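Local coordinates for protein trans-2-enoyl-CoA reductase [NADH] (Treponema denticola ATCC 35405, PDB 4GGO) that catalyses the NADH-dependent reduction of the carbon-carbon double bond of trans-2-enoyl-CoA substrates such as crotonyl-CoA in fatty acid biosynthesis, at residues E191-N194 / D195-A199; E238-Q241 / A242-K246; R339-D342 / W343-E347. One frame throughout, in Å; residues are numbered along the deposited sequence.

Contact 1: residues E191-N194 / D195-A199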
ATOM      1  N   GLU A 191     -17.898  -7.508  15.524  1.00 35.01           N
ATOM      2  CA  GLU A 191     -18.482  -7.018  16.767  1.00 41.45           C
ATOM      3  C   GLU A 191     -18.000  -5.600  17.062  1.00 37.95           C
ATOM      4  O   GLU A 191     -16.916  -5.216  16.636  1.00 39.35           O
ATOM      5  CB  GLU A 191     -18.114  -7.953  17.924  1.00 41.18           C
ATOM      6  CG  GLU A 191     -18.483  -9.415  17.697  1.00 49.53           C
ATOM      7  CD  GLU A 191     -19.951  -9.711  17.960  1.00 55.97           C
ATOM      8  OE1 GLU A 191     -20.234 -10.628  18.761  1.00 59.67           O
ATOM      9  OE2 GLU A 191     -20.820  -9.039  17.367  1.00 46.72           O
ATOM     10  N   PRO A 192     -18.810  -4.812  17.786  1.00 40.87           N
ATOM     11  CA  PRO A 192     -18.395  -3.449  18.140  1.00 39.80           C
ATOM     12  C   PRO A 192     -17.187  -3.444  19.078  1.00 39.45           C
ATOM     13  O   PRO A 192     -17.060  -4.324  19.926  1.00 38.79           O
ATOM     14  CB  PRO A 192     -19.630  -2.876  18.846  1.00 42.39           C
ATOM     15  CG  PRO A 192     -20.392  -4.071  19.315  1.00 44.62           C
ATOM     16  CD  PRO A 192     -20.165  -5.121  18.274  1.00 37.13           C
ATOM     17  N   ALA A 193     -16.311  -2.458  18.916  1.00 35.41           N
ATOM     18  CA  ALA A 193     -15.069  -2.402  19.679  1.00 42.05           C
ATOM     19  C   ALA A 193     -15.196  -1.556  20.943  1.00 36.73           C
ATOM     20  O   ALA A 193     -16.085  -0.711  21.054  1.00 37.00           O
ATOM     21  CB  ALA A 193     -13.937  -1.879  18.807  1.00 45.66           C
ATOM     22  N   ASN A 194     -14.295  -1.796  21.893  1.00 41.04           N
ATOM     23  CA  ASN A 194     -14.243  -1.014  23.124  1.00 42.77           C
ATOM     24  C   ASN A 194     -13.247   0.143  23.040  1.00 46.48           C
ATOM     25  O   ASN A 194     -12.558   0.306  22.030  1.00 41.24           O
ATOM     26  CB  ASN A 194     -13.929  -1.915  24.325  1.00 39.87           C
ATOM     27  CG  ASN A 194     -12.664  -2.736  24.131  1.00 43.82           C
ATOM     28  OD1 ASN A 194     -11.654  -2.240  23.631  1.00 43.84           O
ATOM     29  ND2 ASN A 194     -12.719  -4.005  24.519  1.00 43.24           N
ATOM     30  N   ASP A 195     -13.170   0.935  24.105  1.00 49.83           N
ATOM     31  CA  ASP A 195     -12.316   2.120  24.134  1.00 47.34           C
ATOM     32  C   ASP A 195     -10.829   1.788  23.995  1.00 43.77           C
ATOM     33  O   ASP A 195     -10.062   2.584  23.455  1.00 47.98           O
ATOM     34  CB  ASP A 195     -12.566   2.932  25.409  1.00 53.32           C
ATOM     35  CG  ASP A 195     -13.827   3.774  25.329  1.00 61.34           C
ATOM     36  OD1 ASP A 195     -14.642   3.550  24.411  1.00 65.93           O
ATOM     37  OD2 ASP A 195     -14.003   4.659  26.192  1.00 68.19           O
ATOM     38  N   GLU A 196     -10.427   0.617  24.480  1.00 40.67           N
ATOM     39  CA  GLU A 196      -9.037   0.183  24.361  1.00 47.65           C
ATOM     40  C   GLU A 196      -8.663  -0.142  22.918  1.00 40.73           C
ATOM     41  O   GLU A 196      -7.662   0.353  22.402  1.00 36.46           O
ATOM     42  CB  GLU A 196      -8.759  -1.025  25.261  1.00 50.72           C
ATOM     43  CG  GLU A 196      -8.305  -0.656  26.664  1.00 51.24           C
ATOM     44  CD  GLU A 196      -7.628  -1.809  27.382  1.00 70.71           C
ATOM     45  OE1 GLU A 196      -7.862  -2.974  26.995  1.00 73.28           O
ATOM     46  OE2 GLU A 196      -6.855  -1.548  28.328  1.00 72.19           O
ATOM     47  N   GLU A 197      -9.475  -0.977  22.277  1.00 39.48           N
ATOM     48  CA  GLU A 197      -9.265  -1.343  20.881  1.00 41.23           C
ATOM     49  C   GLU A 197      -9.286  -0.116  19.977  1.00 35.28           C
ATOM     50  O   GLU A 197      -8.543  -0.043  18.998  1.00 36.99           O
ATOM     51  CB  GLU A 197     -10.329  -2.346  20.431  1.00 38.03           C
ATOM     52  CG  GLU A 197     -10.209  -3.710  21.089  1.00 43.40           C
ATOM     53  CD  GLU A 197     -11.377  -4.616  20.763  1.00 42.63           C
ATOM     54  OE1 GLU A 197     -12.535  -4.174  20.912  1.00 38.82           O
ATOM     55  OE2 GLU A 197     -11.139  -5.771  20.351  1.00 49.25           O
ATOM     56  N   ALA A 198     -10.136   0.849  20.317  1.00 35.75           N
ATOM     57  CA  ALA A 198     -10.240   2.087  19.552  1.00 34.59           C
ATOM     58  C   ALA A 198      -8.963   2.913  19.663  1.00 36.42           C
ATOM     59  O   ALA A 198      -8.427   3.381  18.657  1.00 33.70           O
ATOM     60  CB  ALA A 198     -11.436   2.897  20.021  1.00 36.27           C
ATOM     61  N   ALA A 199      -8.483   3.091  20.889  1.00 35.06           N
ATOM     62  CA  ALA A 199      -7.262   3.847  21.133  1.00 34.73           C
ATOM     63  C   ALA A 199      -6.057   3.144  20.517  1.00 37.50           C
ATOM     64  O   ALA A 199      -5.194   3.783  19.916  1.00 36.68           O
ATOM     65  CB  ALA A 199      -7.052   4.049  22.627  1.00 32.75           C
TER
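The side-chain oxygen OD1 of N194 takes the backbone N of E197 at 2.9 Å, the shortest sound bond of this turn and a nearly straight one, with an N-H...O angle of 175°. The N-H comes in almost head-on along the amide C=O. What folds the amide back over the first turn of the helix is the first torsion of N194: CG sits between the backbone N and the carbonyl carbon (chi1 54°), which brings OD1 over the amide N of E197. N194 OD1 also lies 3.3 Å from E197 CG.

E197 returns the favour. Its chain runs extended past CG, back toward the residue before the helix, and OE1 accepts the backbone N of N194 at 3.1 Å through the anti lone pair, the one facing away from OE2. The two side chains cross at about a right angle, their amide and carboxylate planes 40° apart. E197 OE1 also touches A193, 3.4 Å from A193 CB. The other oxygen, OE2, forms a salt bridge with K167, which ties the helix start to a neighbouring loop and should favour a charged E197.

Behind the cap the ordinary helical ladder begins: A198 N reaches N194 O at 3.0 Å. These residues lie on the surface, where the chain leaves strand 185-190 and enters helix 195-205. Two side chains that each accept the other's backbone N-H, N-cap to third helical residue, make a classical capping box.

Contact 2: residues E238-Q241 / A242-K246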
ATOM      1  N   GLU A 238     -20.194   3.220   0.301  1.00 23.58           N
ATOM      2  CA  GLU A 238     -21.212   3.390   1.332  1.00 33.87           C
ATOM      3  C   GLU A 238     -21.397   2.137   2.178  1.00 24.77           C
ATOM      4  O   GLU A 238     -21.645   2.223   3.380  1.00 31.08           O
ATOM      5  CB  GLU A 238     -22.549   3.773   0.694  1.00 29.48           C
ATOM      6  CG  GLU A 238     -22.596   5.189   0.156  1.00 44.10           C
ATOM      7  CD  GLU A 238     -22.618   6.223   1.263  1.00 57.73           C
ATOM      8  OE1 GLU A 238     -22.060   7.323   1.063  1.00 57.48           O
ATOM      9  OE2 GLU A 238     -23.198   5.933   2.331  1.00 56.24           O
ATOM     10  N   ALA A 239     -21.270   0.976   1.543  1.00 26.63           N
ATOM     11  CA  ALA A 239     -21.548  -0.303   2.193  1.00 26.71           C
ATOM     12  C   ALA A 239     -20.621  -0.614   3.368  1.00 30.57           C
ATOM     13  O   ALA A 239     -20.982  -1.382   4.261  1.00 31.44           O
ATOM     14  CB  ALA A 239     -21.501  -1.434   1.173  1.00 28.72           C
ATOM     15  N   THR A 240     -19.432  -0.021   3.367  1.00 27.30           N
ATOM     16  CA  THR A 240     -18.445  -0.313   4.404  1.00 27.17           C
ATOM     17  C   THR A 240     -18.149   0.884   5.303  1.00 28.94           C
ATOM     18  O   THR A 240     -17.140   0.899   6.009  1.00 28.33           O
ATOM     19  CB  THR A 240     -17.123  -0.820   3.795  1.00 28.03           C
ATOM     20  OG1 THR A 240     -16.586   0.175   2.915  1.00 28.96           O
ATOM     21  CG2 THR A 240     -17.352  -2.107   3.021  1.00 26.83           C
ATOM     22  N   GLN A 241     -19.031   1.878   5.282  1.00 30.77           N
ATOM     23  CA  GLN A 241     -18.846   3.084   6.087  1.00 35.54           C
ATOM     24  C   GLN A 241     -18.817   2.797   7.587  1.00 33.76           C
ATOM     25  O   GLN A 241     -18.190   3.529   8.352  1.00 31.08           O
ATOM     26  CB  GLN A 241     -19.930   4.116   5.776  1.00 35.34           C
ATOM     27  CG  GLN A 241     -19.747   4.822   4.446  1.00 42.05           C
ATOM     28  CD  GLN A 241     -20.779   5.907   4.220  1.00 53.96           C
ATOM     29  OE1 GLN A 241     -20.546   6.854   3.468  1.00 54.37           O
ATOM     30  NE2 GLN A 241     -21.930   5.775   4.870  1.00 49.18           N
ATOM     31  N   ALA A 242     -19.487   1.727   8.001  1.00 29.73           N
ATOM     32  CA  ALA A 242     -19.537   1.347   9.411  1.00 34.85           C
ATOM     33  C   ALA A 242     -18.148   1.077   9.985  1.00 29.36           C
ATOM     34  O   ALA A 242     -17.961   1.068  11.203  1.00 36.52           O
ATOM     35  CB  ALA A 242     -20.437   0.134   9.603  1.00 33.57           C
ATOM     36  N   LEU A 243     -17.178   0.863   9.102  1.00 34.82           N
ATOM     37  CA  LEU A 243     -15.803   0.604   9.512  1.00 30.15           C
ATOM     38  C   LEU A 243     -14.868   1.747   9.130  1.00 32.25           C
ATOM     39  O   LEU A 243     -14.171   2.299   9.980  1.00 28.20           O
ATOM     40  CB  LEU A 243     -15.305  -0.699   8.888  1.00 33.16           C
ATOM     41  CG  LEU A 243     -16.170  -1.929   9.162  1.00 41.78           C
ATOM     42  CD1 LEU A 243     -15.614  -3.147   8.449  1.00 40.15           C
ATOM     43  CD2 LEU A 243     -16.273  -2.182  10.656  1.00 34.24           C
ATOM     44  N   TYR A 244     -14.862   2.099   7.847  1.00 30.56           N
ATOM     45  CA  TYR A 244     -13.905   3.069   7.321  1.00 31.62           C
ATOM     46  C   TYR A 244     -14.271   4.519   7.628  1.00 33.80           C
ATOM     47  O   TYR A 244     -13.412   5.398   7.597  1.00 31.56           O
ATOM     48  CB  TYR A 244     -13.727   2.880   5.813  1.00 32.83           C
ATOM     49  CG  TYR A 244     -13.064   1.574   5.437  1.00 29.72           C
ATOM     50  CD1 TYR A 244     -11.682   1.447   5.452  1.00 26.66           C
ATOM     51  CD2 TYR A 244     -13.819   0.471   5.063  1.00 27.68           C
ATOM     52  CE1 TYR A 244     -11.070   0.258   5.110  1.00 33.39           C
ATOM     53  CE2 TYR A 244     -13.217  -0.723   4.718  1.00 26.46           C
ATOM     54  CZ  TYR A 244     -11.843  -0.823   4.742  1.00 29.79           C
ATOM     55  OH  TYR A 244     -11.240  -2.010   4.399  1.00 33.79           O
ATOM     56  N   ARG A 245     -15.544   4.765   7.921  1.00 34.04           N
ATOM     57  CA  ARG A 245     -15.999   6.108   8.267  1.00 38.16           C
ATOM     58  C   ARG A 245     -16.148   6.285   9.773  1.00 41.83           C
ATOM     59  O   ARG A 245     -15.537   7.172  10.368  1.00 43.11           O
ATOM     60  CB  ARG A 245     -17.342   6.414   7.601  1.00 38.50           C
ATOM     61  CG  ARG A 245     -17.312   7.545   6.589  1.00 49.11           C
ATOM     62  CD  ARG A 245     -16.842   7.053   5.232  1.00 48.68           C
ATOM     63  NE  ARG A 245     -17.366   7.876   4.145  1.00 43.06           N
ATOM     64  CZ  ARG A 245     -17.577   7.432   2.909  1.00 52.49           C
ATOM     65  NH1 ARG A 245     -17.308   6.170   2.604  1.00 46.72           N
ATOM     66  NH2 ARG A 245     -18.058   8.246   1.979  1.00 49.88           N
ATOM     67  N   LYS A 246     -16.967   5.430  10.379  1.00 33.57           N
ATOM     68  CA  LYS A 246     -17.356   5.594  11.774  1.00 46.37           C
ATOM     69  C   LYS A 246     -16.788   4.511  12.693  1.00 39.42           C
ATOM     70  O   LYS A 246     -17.081   4.499  13.885  1.00 48.64           O
ATOM     71  CB  LYS A 246     -18.886   5.633  11.893  1.00 46.94           C
ATOM     72  CG  LYS A 246     -19.567   6.634  10.962  1.00 39.10           C
ATOM     73  CD  LYS A 246     -21.076   6.720  11.201  1.00 46.06           C
ATOM     74  CE  LYS A 246     -21.402   7.194  12.610  1.00 59.32           C
ATOM     75  NZ  LYS A 246     -22.871   7.329  12.860  1.00 61.70           N
TER
HETATM   76  O   HOH W   1     -21.843   0.314   6.432  1.00 36.02           O
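Two carbonyls shape this short turn: T240 O receives the backbone N of both L243 and Y244, and Q241 O receives those of R245 and K246. The bond from Y244 N to T240 O, 3.2 Å, lies in the carbonyl plane, whereas L243 N comes to T240 O from above that plane at 3.1 Å. At Q241 O it is K246 N that meets the oxygen nearly end-on, at 3.0 Å. A water donates a hydrogen bond to A239 O and accepts one from A242 N.

Among the side chains, T240 lies against the ring of Y244. T240 OG1 is 3.5 Å from Y244 CD2, and the carbonyl O of T240 approaches the ring edge close to the ring plane. T240 thus borders the ring at its edge, and I291 of helix 291-305 touches both.

R245 bends at its second torsion (chi2 83°), and the end of the Q241 side chain comes over one face of its guanidinium, planes 73° apart, with R245 NH1 3.3 Å from Q241 CG. NH1 also donates to G236 O, a bond that steadies the group from the preceding loop. E238 may add a weak, purely electrostatic attraction: its OE1 is 4.2 Å from R245 NH2 and well out of the guanidinium plane, where no N-H points at it.

Y244 meets the ring of the substrate-binding Y234 edge-to-face, and NAD(+)-binding K253 is about 6 Å away between side chains. The short helix 241-244 thus carries the tyrosine inferred to be the proton donor into the active site of this Rossmann-fold reductase.

Contact 3: residues R339-D342 / W343-E347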
ATOM      1  N   ARG A 339      -6.965  12.688  -3.860  1.00 21.18           N
ATOM      2  CA  ARG A 339      -7.911  11.616  -4.148  1.00 22.42           C
ATOM      3  C   ARG A 339      -7.589  10.904  -5.456  1.00 20.04           C
ATOM      4  O   ARG A 339      -7.786  11.459  -6.535  1.00 22.18           O
ATOM      5  CB  ARG A 339      -9.340  12.168  -4.213  1.00 23.31           C
ATOM      6  CG  ARG A 339      -9.783  12.925  -2.972  1.00 25.62           C
ATOM      7  CD  ARG A 339      -9.864  12.008  -1.763  1.00 23.25           C
ATOM      8  NE  ARG A 339     -10.904  10.993  -1.909  1.00 26.73           N
ATOM      9  CZ  ARG A 339     -12.162  11.151  -1.511  1.00 25.34           C
ATOM     10  NH1 ARG A 339     -12.542  12.287  -0.943  1.00 21.74           N
ATOM     11  NH2 ARG A 339     -13.042  10.173  -1.680  1.00 25.31           N
ATOM     12  N   ILE A 340      -7.095   9.674  -5.362  1.00 20.03           N
ATOM     13  CA  ILE A 340      -6.942   8.838  -6.548  1.00 18.55           C
ATOM     14  C   ILE A 340      -7.878   7.638  -6.474  1.00 22.04           C
ATOM     15  O   ILE A 340      -7.733   6.669  -7.221  1.00 21.03           O
ATOM     16  CB  ILE A 340      -5.485   8.391  -6.788  1.00 18.75           C
ATOM     17  CG1 ILE A 340      -4.961   7.577  -5.604  1.00 19.99           C
ATOM     18  CG2 ILE A 340      -4.594   9.599  -7.056  1.00 18.45           C
ATOM     19  CD1 ILE A 340      -3.564   7.030  -5.819  1.00 18.46           C
ATOM     20  N   ASP A 341      -8.840   7.717  -5.561  1.00 20.09           N
ATOM     21  CA  ASP A 341      -9.951   6.777  -5.527  1.00 22.63           C
ATOM     22  C   ASP A 341     -11.127   7.397  -6.275  1.00 20.24           C
ATOM     23  O   ASP A 341     -12.269   6.950  -6.152  1.00 20.06           O
ATOM     24  CB  ASP A 341     -10.349   6.460  -4.084  1.00 23.07           C
ATOM     25  CG  ASP A 341     -10.789   7.692  -3.313  1.00 24.52           C
ATOM     26  OD1 ASP A 341     -10.403   8.815  -3.699  1.00 25.69           O
ATOM     27  OD2 ASP A 341     -11.520   7.536  -2.314  1.00 25.43           O
ATOM     28  N   ASP A 342     -10.831   8.436  -7.049  1.00 19.65           N
ATOM     29  CA  ASP A 342     -11.860   9.193  -7.754  1.00 21.37           C
ATOM     30  C   ASP A 342     -12.557   8.376  -8.842  1.00 20.58           C
ATOM     31  O   ASP A 342     -13.740   8.575  -9.108  1.00 26.24           O
ATOM     32  CB  ASP A 342     -11.287  10.498  -8.321  1.00 19.98           C
ATOM     33  CG  ASP A 342     -10.026  10.282  -9.140  1.00 19.89           C
ATOM     34  OD1 ASP A 342      -9.389   9.218  -9.002  1.00 19.84           O
ATOM     35  OD2 ASP A 342      -9.666  11.188  -9.920  1.00 19.05           O
ATOM     36  N   TRP A 343     -11.829   7.454  -9.463  1.00 18.98           N
ATOM     37  CA  TRP A 343     -12.424   6.573 -10.462  1.00 19.66           C
ATOM     38  C   TRP A 343     -13.288   5.505  -9.793  1.00 26.06           C
ATOM     39  O   TRP A 343     -14.337   5.130 -10.313  1.00 17.16           O
ATOM     40  CB  TRP A 343     -11.344   5.913 -11.323  1.00 20.21           C
ATOM     41  CG  TRP A 343     -10.555   6.878 -12.159  1.00 19.31           C
ATOM     42  CD1 TRP A 343     -10.741   8.228 -12.256  1.00 25.03           C
ATOM     43  CD2 TRP A 343      -9.459   6.562 -13.023  1.00 17.45           C
ATOM     44  NE1 TRP A 343      -9.824   8.772 -13.125  1.00 21.62           N
ATOM     45  CE2 TRP A 343      -9.025   7.769 -13.609  1.00 23.87           C
ATOM     46  CE3 TRP A 343      -8.801   5.374 -13.360  1.00 16.65           C
ATOM     47  CZ2 TRP A 343      -7.962   7.822 -14.510  1.00 18.17           C
ATOM     48  CZ3 TRP A 343      -7.745   5.431 -14.254  1.00 18.16           C
ATOM     49  CH2 TRP A 343      -7.338   6.645 -14.819  1.00 16.44           C
ATOM     50  N   GLU A 344     -12.837   5.016  -8.641  1.00 17.05           N
ATOM     51  CA  GLU A 344     -13.595   4.022  -7.887  1.00 17.39           C
ATOM     52  C   GLU A 344     -14.920   4.591  -7.395  1.00 20.95           C
ATOM     53  O   GLU A 344     -15.961   3.939  -7.490  1.00 21.17           O
ATOM     54  CB  GLU A 344     -12.784   3.502  -6.694  1.00 19.65           C
ATOM     55  CG  GLU A 344     -13.621   2.709  -5.691  1.00 18.44           C
ATOM     56  CD  GLU A 344     -12.792   2.099  -4.577  1.00 22.51           C
ATOM     57  OE1 GLU A 344     -11.550   2.169  -4.655  1.00 20.23           O
ATOM     58  OE2 GLU A 344     -13.382   1.541  -3.625  1.00 20.89           O
ATOM     59  N   LEU A 345     -14.878   5.810  -6.871  1.00 17.64           N
ATOM     60  CA  LEU A 345     -16.057   6.405  -6.255  1.00 20.10           C
ATOM     61  C   LEU A 345     -16.886   7.241  -7.224  1.00 23.69           C
ATOM     62  O   LEU A 345     -17.754   8.007  -6.802  1.00 25.39           O
ATOM     63  CB  LEU A 345     -15.669   7.232  -5.029  1.00 18.01           C
ATOM     64  CG  LEU A 345     -15.083   6.434  -3.864  1.00 22.32           C
ATOM     65  CD1 LEU A 345     -14.756   7.353  -2.699  1.00 26.55           C
ATOM     66  CD2 LEU A 345     -16.043   5.331  -3.432  1.00 23.56           C
ATOM     67  N   GLU A 346     -16.614   7.095  -8.519  1.00 21.39           N
ATOM     68  CA  GLU A 346     -17.480   7.668  -9.543  1.00 28.26           C
ATOM     69  C   GLU A 346     -18.880   7.107  -9.363  1.00 23.21           C
ATOM     70  O   GLU A 346     -19.042   5.933  -9.038  1.00 23.12           O
ATOM     71  CB  GLU A 346     -16.983   7.316 -10.942  1.00 21.11           C
ATOM     72  CG  GLU A 346     -15.857   8.174 -11.460  1.00 28.85           C
ATOM     73  CD  GLU A 346     -15.358   7.692 -12.806  1.00 26.15           C
ATOM     74  OE1 GLU A 346     -16.158   7.087 -13.550  1.00 26.09           O
ATOM     75  OE2 GLU A 346     -14.168   7.908 -13.118  1.00 29.39           O
ATOM     76  N   GLU A 347     -19.885   7.950  -9.571  1.00 24.22           N
ATOM     77  CA  GLU A 347     -21.274   7.542  -9.404  1.00 29.82           C
ATOM     78  C   GLU A 347     -21.636   6.366 -10.306  1.00 23.40           C
ATOM     79  O   GLU A 347     -22.292   5.421  -9.871  1.00 25.88           O
ATOM     80  CB  GLU A 347     -22.213   8.718  -9.673  1.00 33.22           C
ATOM     81  CG  GLU A 347     -23.678   8.395  -9.431  1.00 39.38           C
ATOM     82  CD  GLU A 347     -24.608   9.488  -9.905  1.00 49.21           C
ATOM     83  OE1 GLU A 347     -24.453  10.643  -9.458  1.00 50.05           O
ATOM     84  OE2 GLU A 347     -25.502   9.188 -10.723  1.00 57.84           O
TER
HETATM   85  O   HOH W   2      -9.849   4.990  -8.502  1.00 17.18           O
HETATM   86  O   HOH W   3      -9.392  11.669 -12.453  1.00 23.44           O
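L345 makes the tight side of this turn, crossing D341 at a slant with its CD1 3.3 Å from D341 OD2. L345 CD1 also lies at the edge of the R339 guanidinium, in its plane and 3.5 Å from R339 NH2. R339 holds D341 side-on: NE donates to OD1 at 2.9 Å, onto the syn lone pair, and NH2 reaches OD2 at 3.1 Å. This fork lies nearly flat with the guanidinium and fixes the rotation of the carboxylate. D341 turns its CG between the backbone N and the carbonyl carbon (chi1 60°), which presents both oxygens to the arginine. R339 NH1 goes on to D333, so the guanidinium is shared between two acids. L345 N closes the turn on D341 O at 2.9 Å.

The segment links strand 338-339, an outermost strand of the parallel Rossmann-type sheet, to helix 347-359, with E346 in the N-cap place. Here E344 is extended, with CG opposite the backbone N (chi1 167°). Its OE2 is hydrogen-bonded to Y294 OH and to the OH of the substrate-binding Y234, while OE1 takes the backbone N of G279; the buried carboxylate is thus held in the second shell of the substrate site. A water bridges I340 O and E344 N.

The direct contact of D342 with W343 is looser. They lie side by side, carboxylate and indole planes 17° apart, yet W343 N to D342 OD1 is only a weak bond. A second water also joins them, donating to D342 OD2 at 2.6 Å and accepting from W343 NE1 at 3.0 Å. From outside the turn, R322 and R317 hold the D342 carboxylate by salt bridges, and R317 also makes a cation-pi contact with the indole.

In the fold
Contact 1 is a surface cap, its centre about 24 Å from the centre of the chain and away from the annotated sites, whereas contacts 2 and 3 are partly buried and flank the substrate site. Both of these meet Y234, contact 2 through an aromatic ring and contact 3 through a carboxylate, though their nearest atoms remain about 6 Å apart. Contacts 1 and 2 share the catalytic region, with centres 15 Å apart, and P168 joins them indirectly: it hydrogen-bonds to A193 through the backbone and packs on L243. Chemistry follows place: reciprocal side-chain capping at 191-199, backbone turns and ring packing at 238-246, and acid-arginine pairs with bridging waters at 339-347.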